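Local structure of 70 KDA protein (Xanthomonas sp., 4B2N) at residues T592-Y597 / D620-S625; V475-Y480 / I486-G491; H368-W373 / D649-A654. The protein cleaves rubber as a processive dioxygenase that carries two covalently bound c-type hemes. One frame throughout, in Å; residues are numbered along the deposited sequence.

Contact 1 of 3, residues T592-Y597 / D620-S625; sequences TIDILY and DQQIKS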
loop_
_atom_site.group_PDB
_atom_site.type_symbol
_atom_site.label_atom_id
_atom_site.label_comp_id
_atom_site.label_asym_id
_atom_site.label_seq_id
_atom_site.Cartn_x
_atom_site.Cartn_y
_atom_site.Cartn_z
ATOM N N THR A 592 19.901 -0.919 -15.002
ATOM C CA THR A 592 20.441 0.434 -15.279
ATOM C C THR A 592 20.374 1.352 -14.056
ATOM O O THR A 592 19.814 0.997 -13.026
ATOM C CB THR A 592 19.643 1.069 -16.419
ATOM O OG1 THR A 592 18.245 0.848 -16.162
ATOM C CG2 THR A 592 20.021 0.407 -17.757
ATOM N N ILE A 593 20.943 2.533 -14.167
ATOM C CA ILE A 593 21.067 3.404 -13.005
ATOM C C ILE A 593 19.709 3.805 -12.368
ATOM O O ILE A 593 19.610 3.928 -11.172
ATOM C CB ILE A 593 21.900 4.624 -13.394
ATOM C CG1 ILE A 593 22.394 5.334 -12.143
ATOM C CG2 ILE A 593 21.177 5.540 -14.389
ATOM C CD1 ILE A 593 23.272 6.527 -12.513
ATOM N N ASP A 594 18.673 4.001 -13.182
ATOM C CA ASP A 594 17.353 4.354 -12.697
ATOM C C ASP A 594 16.704 3.143 -11.954
ATOM O O ASP A 594 15.823 3.317 -11.146
ATOM C CB ASP A 594 16.453 4.759 -13.861
ATOM C CG ASP A 594 16.213 3.633 -14.815
ATOM O OD1 ASP A 594 17.214 3.108 -15.377
ATOM O OD2 ASP A 594 15.045 3.221 -15.008
ATOM N N ILE A 595 17.141 1.922 -12.248
ATOM C CA ILE A 595 16.557 0.780 -11.566
ATOM C C ILE A 595 17.276 0.543 -10.222
ATOM O O ILE A 595 16.665 0.105 -9.237
ATOM C CB ILE A 595 16.616 -0.489 -12.446
ATOM C CG1 ILE A 595 15.699 -0.348 -13.644
ATOM C CG2 ILE A 595 16.276 -1.732 -11.640
ATOM C CD1 ILE A 595 15.823 -1.513 -14.649
ATOM N N LEU A 596 18.571 0.813 -10.196
ATOM C CA LEU A 596 19.376 0.608 -9.009
ATOM C C LEU A 596 19.228 1.719 -7.986
ATOM O O LEU A 596 19.552 1.515 -6.866
ATOM C CB LEU A 596 20.844 0.451 -9.374
ATOM C CG LEU A 596 21.147 -0.745 -10.277
ATOM C CD1 LEU A 596 22.616 -0.671 -10.664
ATOM C CD2 LEU A 596 20.835 -2.088 -9.602
ATOM N N TYR A 597 18.741 2.895 -8.365
ATOM C CA TYR A 597 18.759 3.989 -7.401
ATOM C C TYR A 597 17.809 3.823 -6.207
ATOM O O TYR A 597 16.658 3.426 -6.371
ATOM C CB TYR A 597 18.466 5.303 -8.080
ATOM C CG TYR A 597 18.728 6.510 -7.210
ATOM C CD1 TYR A 597 20.055 6.917 -6.916
ATOM C CD2 TYR A 597 17.656 7.257 -6.667
ATOM C CE1 TYR A 597 20.320 7.994 -6.132
ATOM C CE2 TYR A 597 17.916 8.341 -5.862
ATOM C CZ TYR A 597 19.253 8.717 -5.593
ATOM O OH TYR A 597 19.475 9.821 -4.841
ATOM N N ASP A 620 14.684 8.787 -21.664
ATOM C CA ASP A 620 13.479 8.354 -22.328
ATOM C C ASP A 620 13.646 6.879 -22.647
ATOM O O ASP A 620 12.665 6.203 -22.716
ATOM C CB ASP A 620 13.219 9.161 -23.594
ATOM C CG ASP A 620 12.875 10.629 -23.299
ATOM O OD1 ASP A 620 12.297 10.899 -22.214
ATOM O OD2 ASP A 620 13.203 11.499 -24.148
ATOM N N GLN A 621 14.874 6.406 -22.887
ATOM C CA GLN A 621 15.023 4.961 -23.145
ATOM C C GLN A 621 14.721 4.136 -21.868
ATOM O O GLN A 621 14.110 3.063 -21.933
ATOM C CB GLN A 621 16.430 4.589 -23.758
ATOM C CG GLN A 621 16.520 4.559 -25.327
ATOM C CD GLN A 621 15.555 3.559 -26.135
ATOM O OE1 GLN A 621 15.314 2.387 -25.741
ATOM N NE2 GLN A 621 15.038 4.037 -27.304
ATOM N N GLN A 622 15.107 4.662 -20.715
ATOM C CA GLN A 622 14.770 3.980 -19.449
ATOM C C GLN A 622 13.277 3.993 -19.211
ATOM O O GLN A 622 12.705 2.990 -18.707
ATOM C CB GLN A 622 15.534 4.621 -18.265
ATOM C CG GLN A 622 17.047 4.350 -18.311
ATOM C CD GLN A 622 17.884 5.396 -17.538
ATOM O OE1 GLN A 622 17.367 6.360 -16.954
ATOM N NE2 GLN A 622 19.208 5.181 -17.521
ATOM N N ILE A 623 12.611 5.077 -19.632
ATOM C CA ILE A 623 11.149 5.192 -19.460
ATOM C C ILE A 623 10.526 4.027 -20.248
ATOM O O ILE A 623 9.638 3.356 -19.743
ATOM C CB ILE A 623 10.673 6.600 -19.866
ATOM C CG1 ILE A 623 11.128 7.570 -18.805
ATOM C CG2 ILE A 623 9.153 6.698 -20.068
ATOM C CD1 ILE A 623 10.968 8.993 -19.268
ATOM N N LYS A 624 11.072 3.713 -21.430
ATOM C CA LYS A 624 10.491 2.650 -22.230
ATOM C C LYS A 624 10.550 1.343 -21.492
ATOM O O LYS A 624 9.593 0.560 -21.518
ATOM C CB LYS A 624 11.131 2.533 -23.653
ATOM C CG LYS A 624 10.649 3.626 -24.576
ATOM C CD LYS A 624 11.201 3.571 -26.006
ATOM C CE LYS A 624 10.942 2.174 -26.621
ATOM N NZ LYS A 624 11.294 2.180 -28.095
ATOM N N SER A 625 11.625 1.102 -20.788
ATOM C CA SER A 625 11.716 -0.133 -20.014
ATOM C C SER A 625 10.810 -0.116 -18.770
ATOM O O SER A 625 10.232 -1.117 -18.426
ATOM C CB SER A 625 13.166 -0.302 -19.610
ATOM O OG SER A 625 13.995 -0.394 -20.784
HETATM O O HOH W 1 14.418 1.474 -16.709
#
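Two short helices, 593-596 and 620-626, meet through a stack between the carboxylate of Asp-594 and the amide of Gln-622. The planes are only 13° apart, and the side chains run past each other in opposite directions, with Asp-594 OD1 3.2 Å from Gln-622 CD. Further along, the methyl Ile-593 CG2 lies 3.7 Å from Gln-622 NE2. Asp-594 holds its CG between the backbone N and the carbonyl carbon (chi1 64°), which turns the carboxylate back toward the start of its own helix. There Thr-592 OG1 donates to Asp-594 OD1 at 2.6 Å, on the syn side and 21° out of the carboxylate plane. The other oxygen, Asp-594 OD2, accepts from a water at 2.5 Å that also donates to Gln-622 O at 3.0 Å, and it forms a salt bridge with Arg-626. Gln-622 OE1 accepts from the backbone N of Thr-619, just before helix 620-626. No direct hydrogen bond joins the two segments: stacking and one water link them, while the hydroxyl, water and arginine around Asp-594 are consistent with an ionised carboxylate.

Contact 2 of 3, residues V475-Y480 / I486-G491; sequences VPRAIY and IYSPLG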
loop_
_atom_site.group_PDB
_atom_site.type_symbol
_atom_site.label_atom_id
_atom_site.label_comp_id
_atom_site.label_asym_id
_atom_site.label_seq_id
_atom_site.Cartn_x
_atom_site.Cartn_y
_atom_site.Cartn_z
ATOM N N VAL A 475 22.290 5.768 22.481
ATOM C CA VAL A 475 23.267 4.732 22.871
ATOM C C VAL A 475 22.577 3.596 23.679
ATOM O O VAL A 475 22.631 2.434 23.288
ATOM C CB VAL A 475 24.460 5.373 23.628
ATOM C CG1 VAL A 475 25.428 4.284 24.045
ATOM C CG2 VAL A 475 25.180 6.396 22.753
ATOM N N PRO A 476 21.884 3.928 24.804
ATOM C CA PRO A 476 21.247 2.836 25.535
ATOM C C PRO A 476 20.129 2.253 24.722
ATOM O O PRO A 476 19.837 1.105 24.906
ATOM C CB PRO A 476 20.620 3.493 26.791
ATOM C CG PRO A 476 20.644 4.957 26.500
ATOM C CD PRO A 476 21.814 5.168 25.589
ATOM N N ARG A 477 19.525 3.012 23.804
ATOM C CA ARG A 477 18.545 2.339 22.862
ATOM C C ARG A 477 19.205 1.242 22.022
ATOM O O ARG A 477 18.714 0.050 21.930
ATOM C CB ARG A 477 17.880 3.406 21.968
ATOM C CG ARG A 477 16.773 4.222 22.733
ATOM C CD ARG A 477 16.085 5.277 21.814
ATOM N NE ARG A 477 15.508 4.523 20.711
ATOM C CZ ARG A 477 14.394 3.810 20.715
ATOM N NH1 ARG A 477 13.596 3.778 21.789
ATOM N NH2 ARG A 477 14.096 3.084 19.640
ATOM N N ALA A 478 20.333 1.598 21.403
ATOM C CA ALA A 478 21.096 0.640 20.548
ATOM C C ALA A 478 21.536 -0.573 21.376
ATOM O O ALA A 478 21.542 -1.701 20.897
ATOM C CB ALA A 478 22.306 1.342 19.915
ATOM N N ILE A 479 21.909 -0.336 22.637
ATOM C CA ILE A 479 22.243 -1.429 23.519
ATOM C C ILE A 479 21.069 -2.390 23.718
ATOM O O ILE A 479 21.219 -3.644 23.594
ATOM C CB ILE A 479 22.757 -0.902 24.865
ATOM C CG1 ILE A 479 24.163 -0.266 24.651
ATOM C CG2 ILE A 479 22.814 -2.055 25.870
ATOM C CD1 ILE A 479 24.516 0.656 25.839
ATOM N N TYR A 480 19.904 -1.837 24.010
ATOM C CA TYR A 480 18.699 -2.649 24.088
ATOM C C TYR A 480 18.446 -3.356 22.744
ATOM O O TYR A 480 18.175 -4.571 22.724
ATOM C CB TYR A 480 17.438 -1.814 24.429
ATOM C CG TYR A 480 16.227 -2.669 24.260
ATOM C CD1 TYR A 480 15.991 -3.737 25.143
ATOM C CD2 TYR A 480 15.340 -2.471 23.173
ATOM C CE1 TYR A 480 14.914 -4.600 24.936
ATOM C CE2 TYR A 480 14.235 -3.295 22.989
ATOM C CZ TYR A 480 14.043 -4.357 23.881
ATOM O OH TYR A 480 12.950 -5.152 23.666
ATOM N N ILE A 486 16.687 -3.157 28.930
ATOM C CA ILE A 486 15.601 -2.290 28.486
ATOM C C ILE A 486 15.984 -0.871 28.798
ATOM O O ILE A 486 16.571 -0.582 29.867
ATOM C CB ILE A 486 14.309 -2.676 29.187
ATOM C CG1 ILE A 486 13.814 -3.984 28.541
ATOM C CG2 ILE A 486 13.300 -1.525 29.080
ATOM C CD1 ILE A 486 12.735 -4.697 29.339
ATOM N N TYR A 487 15.773 0.037 27.846
ATOM C CA TYR A 487 15.987 1.424 28.201
ATOM C C TYR A 487 14.612 2.108 28.008
ATOM O O TYR A 487 13.892 2.397 28.970
ATOM C CB TYR A 487 17.050 2.050 27.283
ATOM C CG TYR A 487 17.267 3.514 27.560
ATOM C CD1 TYR A 487 17.843 3.921 28.778
ATOM C CD2 TYR A 487 16.868 4.499 26.663
ATOM C CE1 TYR A 487 18.073 5.272 29.061
ATOM C CE2 TYR A 487 17.074 5.856 26.966
ATOM C CZ TYR A 487 17.685 6.215 28.145
ATOM O OH TYR A 487 17.913 7.533 28.484
ATOM N N SER A 488 14.260 2.377 26.768
ATOM C CA SER A 488 12.928 2.966 26.475
ATOM C C SER A 488 11.827 1.940 26.697
ATOM O O SER A 488 11.978 0.756 26.360
ATOM C CB SER A 488 12.858 3.414 25.029
ATOM O OG SER A 488 13.914 4.305 24.688
ATOM N N PRO A 489 10.692 2.367 27.228
ATOM C CA PRO A 489 9.719 1.268 27.387
ATOM C C PRO A 489 9.203 0.713 26.031
ATOM O O PRO A 489 9.206 1.427 24.990
ATOM C CB PRO A 489 8.600 1.898 28.177
ATOM C CG PRO A 489 8.771 3.400 28.042
ATOM C CD PRO A 489 10.196 3.682 27.645
ATOM N N LEU A 490 8.776 -0.531 26.080
ATOM C CA LEU A 490 8.166 -1.184 24.931
ATOM C C LEU A 490 6.681 -0.835 24.818
ATOM O O LEU A 490 6.001 -0.693 25.817
ATOM C CB LEU A 490 8.295 -2.661 25.001
ATOM C CG LEU A 490 9.715 -3.177 25.208
ATOM C CD1 LEU A 490 9.663 -4.659 24.957
ATOM C CD2 LEU A 490 10.730 -2.570 24.274
ATOM N N GLY A 491 6.173 -0.730 23.593
ATOM C CA GLY A 491 4.721 -0.558 23.428
ATOM C C GLY A 491 4.036 -1.807 22.909
ATOM O O GLY A 491 4.736 -2.776 22.521
#
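Pro-476 rises from helix 467-481 as a blunt knob against one face of the ring of Tyr-487. Its CG stands 3.5 Å from the centroid of the Tyr-487 ring and 5° off the ring normal, a CH-pi contact over the face, while Pro-476 CB lies 3.4 Å from Tyr-487 CG. The two side chains lie side by side and point the same way, with Tyr-487 CG anti to its backbone N (chi1 177°). Leu-472 and Arg-473, a turn earlier in the helix, also touch this tyrosine. The chain leaves the helix, which is kinked at Pro-476, and the irregular segment returns against its last turns from Ile-486 to Ser-488. At the other end of the contact the bump is Tyr-480. Ile-486 flanks its ring, with CG1 3.8 Å from Tyr-480 CE1, and the side chain of Leu-490 crosses near the phenol end, CD2 being 3.5 Å from Tyr-480 OH. Arg-443 adds a cation-pi contact to that ring. Arg-477 bends at chi3 to bring its guanidinium edge to Ser-488, where NH1 makes a weak bond to Ser-488 OG (3.0 Å, 146°); its stronger ties are to Ser-447 O and to Glu-275.

Contact 3 of 3, residues H368-W373 / D649-A654; sequences HERDLW and DSERWA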
loop_
_atom_site.group_PDB
_atom_site.type_symbol
_atom_site.label_atom_id
_atom_site.label_comp_id
_atom_site.label_asym_id
_atom_site.label_seq_id
_atom_site.Cartn_x
_atom_site.Cartn_y
_atom_site.Cartn_z
ATOM N N HIS A 368 -14.652 -22.523 -1.491
ATOM C CA HIS A 368 -14.770 -22.893 -0.079
ATOM C C HIS A 368 -14.482 -24.368 0.208
ATOM O O HIS A 368 -14.187 -24.755 1.356
ATOM C CB HIS A 368 -16.178 -22.555 0.367
ATOM C CG HIS A 368 -16.453 -21.087 0.427
ATOM N ND1 HIS A 368 -16.916 -20.370 -0.655
ATOM C CD2 HIS A 368 -16.266 -20.183 1.469
ATOM C CE1 HIS A 368 -17.054 -19.075 -0.273
ATOM N NE2 HIS A 368 -16.677 -18.971 1.024
ATOM N N GLU A 369 -14.484 -25.217 -0.821
ATOM C CA GLU A 369 -14.436 -26.636 -0.498
ATOM C C GLU A 369 -13.379 -27.452 -1.175
ATOM O O GLU A 369 -13.071 -28.538 -0.681
ATOM C CB GLU A 369 -15.822 -27.308 -0.730
ATOM C CG GLU A 369 -16.944 -26.678 0.107
ATOM C CD GLU A 369 -18.315 -27.295 -0.123
ATOM O OE1 GLU A 369 -18.398 -28.440 -0.613
ATOM O OE2 GLU A 369 -19.324 -26.653 0.195
ATOM N N ARG A 370 -12.835 -26.970 -2.294
ATOM C CA ARG A 370 -11.906 -27.810 -3.071
ATOM C C ARG A 370 -10.535 -27.800 -2.399
ATOM O O ARG A 370 -9.935 -26.745 -2.213
ATOM C CB ARG A 370 -11.814 -27.345 -4.531
ATOM C CG ARG A 370 -11.548 -28.470 -5.560
ATOM C CD ARG A 370 -10.127 -28.991 -5.574
ATOM N NE ARG A 370 -9.643 -29.249 -6.948
ATOM C CZ ARG A 370 -8.399 -29.642 -7.230
ATOM N NH1 ARG A 370 -7.536 -29.865 -6.240
ATOM N NH2 ARG A 370 -8.013 -29.839 -8.496
ATOM N N ASP A 371 -10.048 -28.975 -2.008
ATOM C CA ASP A 371 -8.740 -29.063 -1.387
ATOM C C ASP A 371 -7.694 -29.007 -2.483
ATOM O O ASP A 371 -7.673 -29.859 -3.352
ATOM C CB ASP A 371 -8.612 -30.353 -0.589
ATOM C CG ASP A 371 -7.263 -30.485 0.160
ATOM O OD1 ASP A 371 -6.242 -29.717 -0.061
ATOM O OD2 ASP A 371 -7.233 -31.406 1.000
ATOM N N LEU A 372 -6.805 -28.016 -2.443
ATOM C CA LEU A 372 -5.814 -27.900 -3.511
ATOM C C LEU A 372 -4.754 -28.973 -3.469
ATOM O O LEU A 372 -4.067 -29.223 -4.477
ATOM C CB LEU A 372 -5.192 -26.465 -3.591
ATOM C CG LEU A 372 -6.233 -25.394 -3.974
ATOM C CD1 LEU A 372 -5.620 -24.009 -3.823
ATOM C CD2 LEU A 372 -6.847 -25.563 -5.355
ATOM N N TRP A 373 -4.639 -29.597 -2.293
ATOM C CA TRP A 373 -3.750 -30.721 -2.031
ATOM C C TRP A 373 -4.466 -32.044 -2.147
ATOM O O TRP A 373 -3.895 -33.059 -1.788
ATOM C CB TRP A 373 -3.181 -30.612 -0.619
ATOM C CG TRP A 373 -2.155 -29.536 -0.457
ATOM C CD1 TRP A 373 -0.760 -29.673 -0.455
ATOM C CD2 TRP A 373 -2.407 -28.090 -0.284
ATOM N NE1 TRP A 373 -0.155 -28.454 -0.262
ATOM C CE2 TRP A 373 -1.089 -27.459 -0.175
ATOM C CE3 TRP A 373 -3.557 -27.295 -0.198
ATOM C CZ2 TRP A 373 -0.940 -26.077 0.003
ATOM C CZ3 TRP A 373 -3.399 -25.895 -0.042
ATOM C CH2 TRP A 373 -2.120 -25.306 0.055
ATOM N N ASP A 649 -8.754 -26.487 -15.584
ATOM C CA ASP A 649 -9.166 -25.266 -16.256
ATOM C C ASP A 649 -10.656 -24.975 -16.010
ATOM O O ASP A 649 -11.046 -23.804 -15.918
ATOM C CB ASP A 649 -8.894 -25.338 -17.756
ATOM C CG ASP A 649 -7.447 -25.059 -18.121
ATOM O OD1 ASP A 649 -6.550 -24.811 -17.276
ATOM O OD2 ASP A 649 -7.187 -25.147 -19.321
ATOM N N SER A 650 -11.501 -26.015 -15.939
ATOM C CA SER A 650 -12.906 -25.783 -15.605
ATOM C C SER A 650 -13.097 -25.179 -14.212
ATOM O O SER A 650 -13.948 -24.274 -14.033
ATOM C CB SER A 650 -13.762 -27.045 -15.696
ATOM O OG SER A 650 -13.767 -27.390 -17.056
ATOM N N GLU A 651 -12.351 -25.700 -13.246
ATOM C CA GLU A 651 -12.342 -25.110 -11.898
ATOM C C GLU A 651 -11.901 -23.675 -11.948
ATOM O O GLU A 651 -12.529 -22.819 -11.322
ATOM C CB GLU A 651 -11.489 -25.905 -10.954
ATOM C CG GLU A 651 -12.186 -27.178 -10.501
ATOM C CD GLU A 651 -11.210 -28.120 -9.835
ATOM O OE1 GLU A 651 -10.028 -28.203 -10.253
ATOM O OE2 GLU A 651 -11.653 -28.779 -8.884
ATOM N N ARG A 652 -10.867 -23.386 -12.730
ATOM C CA ARG A 652 -10.367 -21.968 -12.848
ATOM C C ARG A 652 -11.392 -20.983 -13.392
ATOM O O ARG A 652 -11.579 -19.894 -12.811
ATOM C CB ARG A 652 -9.079 -21.917 -13.681
ATOM C CG ARG A 652 -7.930 -22.725 -13.100
ATOM C CD ARG A 652 -6.765 -22.837 -14.053
ATOM N NE ARG A 652 -5.646 -23.418 -13.306
ATOM C CZ ARG A 652 -5.061 -24.561 -13.611
ATOM N NH1 ARG A 652 -5.533 -25.248 -14.640
ATOM N NH2 ARG A 652 -4.081 -25.059 -12.849
ATOM N N TRP A 653 -12.043 -21.297 -14.519
ATOM C CA TRP A 653 -13.122 -20.406 -14.998
ATOM C C TRP A 653 -14.238 -20.228 -13.981
ATOM O O TRP A 653 -14.755 -19.104 -13.855
ATOM C CB TRP A 653 -13.700 -20.926 -16.320
ATOM C CG TRP A 653 -12.687 -20.902 -17.430
ATOM C CD1 TRP A 653 -12.162 -21.974 -18.110
ATOM C CD2 TRP A 653 -12.025 -19.711 -18.012
ATOM N NE1 TRP A 653 -11.234 -21.579 -19.068
ATOM C CE2 TRP A 653 -11.119 -20.223 -19.075
ATOM C CE3 TRP A 653 -12.078 -18.356 -17.773
ATOM C CZ2 TRP A 653 -10.324 -19.375 -19.840
ATOM C CZ3 TRP A 653 -11.290 -17.506 -18.567
ATOM C CH2 TRP A 653 -10.441 -18.005 -19.588
ATOM N N ALA A 654 -14.596 -21.305 -13.226
ATOM C CA ALA A 654 -15.676 -21.185 -12.226
ATOM C C ALA A 654 -15.231 -20.264 -11.116
ATOM O O ALA A 654 -16.012 -19.391 -10.656
ATOM C CB ALA A 654 -16.078 -22.542 -11.648
#
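Arg-370 and Glu-651 meet side-on, each of two guanidinium nitrogens taking a different carboxylate oxygen. The evidence for a two-point salt bridge is unequal in its two arms. Arg-370 NE reaches Glu-651 OE2 at 2.8 Å along a nearly straight line (170°), and that oxygen lies in the guanidinium plane. Arg-370 NH2 reaches Glu-651 OE1 at 3.1 Å on a more bent path, using the syn lone pair of the acceptor but leaving the guanidinium plane. The difference is consistent with the 42° between the two planes, while the side chains as a whole cross at about a right angle.

Glu-651 extends straight beyond CG from helix 649-660, whereas Arg-370 bends at chi2 (-75°) and chi3 to present the NE edge to it. The opposite arm of the guanidinium is tied back to its own chain, with Arg-370 NH1 donating to Asp-371 O at 2.9 Å. Arg-370 NH2 also has Ser-646 O as partner, and Glu-651 OE1 also accepts from Thr-648 N, just ahead of the helix; bonds on several sides thus limit rotation of both groups. Beyond Arg-370 the chain makes an Asx turn, Trp-373 N donating to Asp-371 OD1 at 2.8 Å.

The contact lies at the surface, yet close to a cofactor. The side chain of Arg-370 is about 7 Å from that of Cys-390, which binds the second heme c covalently, and Leu-372 touches a heme. Glu-651 and Ala-654 both pack on Ile-366 of helix 357-369. A helix ahead of a Cys-X-X-Cys-His heme-attachment motif, packed against the helix that closes the chain, is the arrangement typical of cytochrome c domains.

How the contacts relate
The three contacts are separate: none touches another and no helix is shared. Centres of contacts 1 and 2 lie 41 Å apart, those of contacts 1 and 3 40 Å, and those of contacts 2 and 3 50 Å, with nearest atoms about 26, 27 and 33 Å apart. Along the chain residues 368-373 come first, then both halves of contact 2, both halves of contact 1, and finally 649-654, which makes contact 3 the long-range closure spanning the other two. Contact 2 joins neighbours six residues apart, and contact 1 bridges a modest gap. Contact 3 sits beside a heme site, whereas the other two are packing contacts away from the annotated sites.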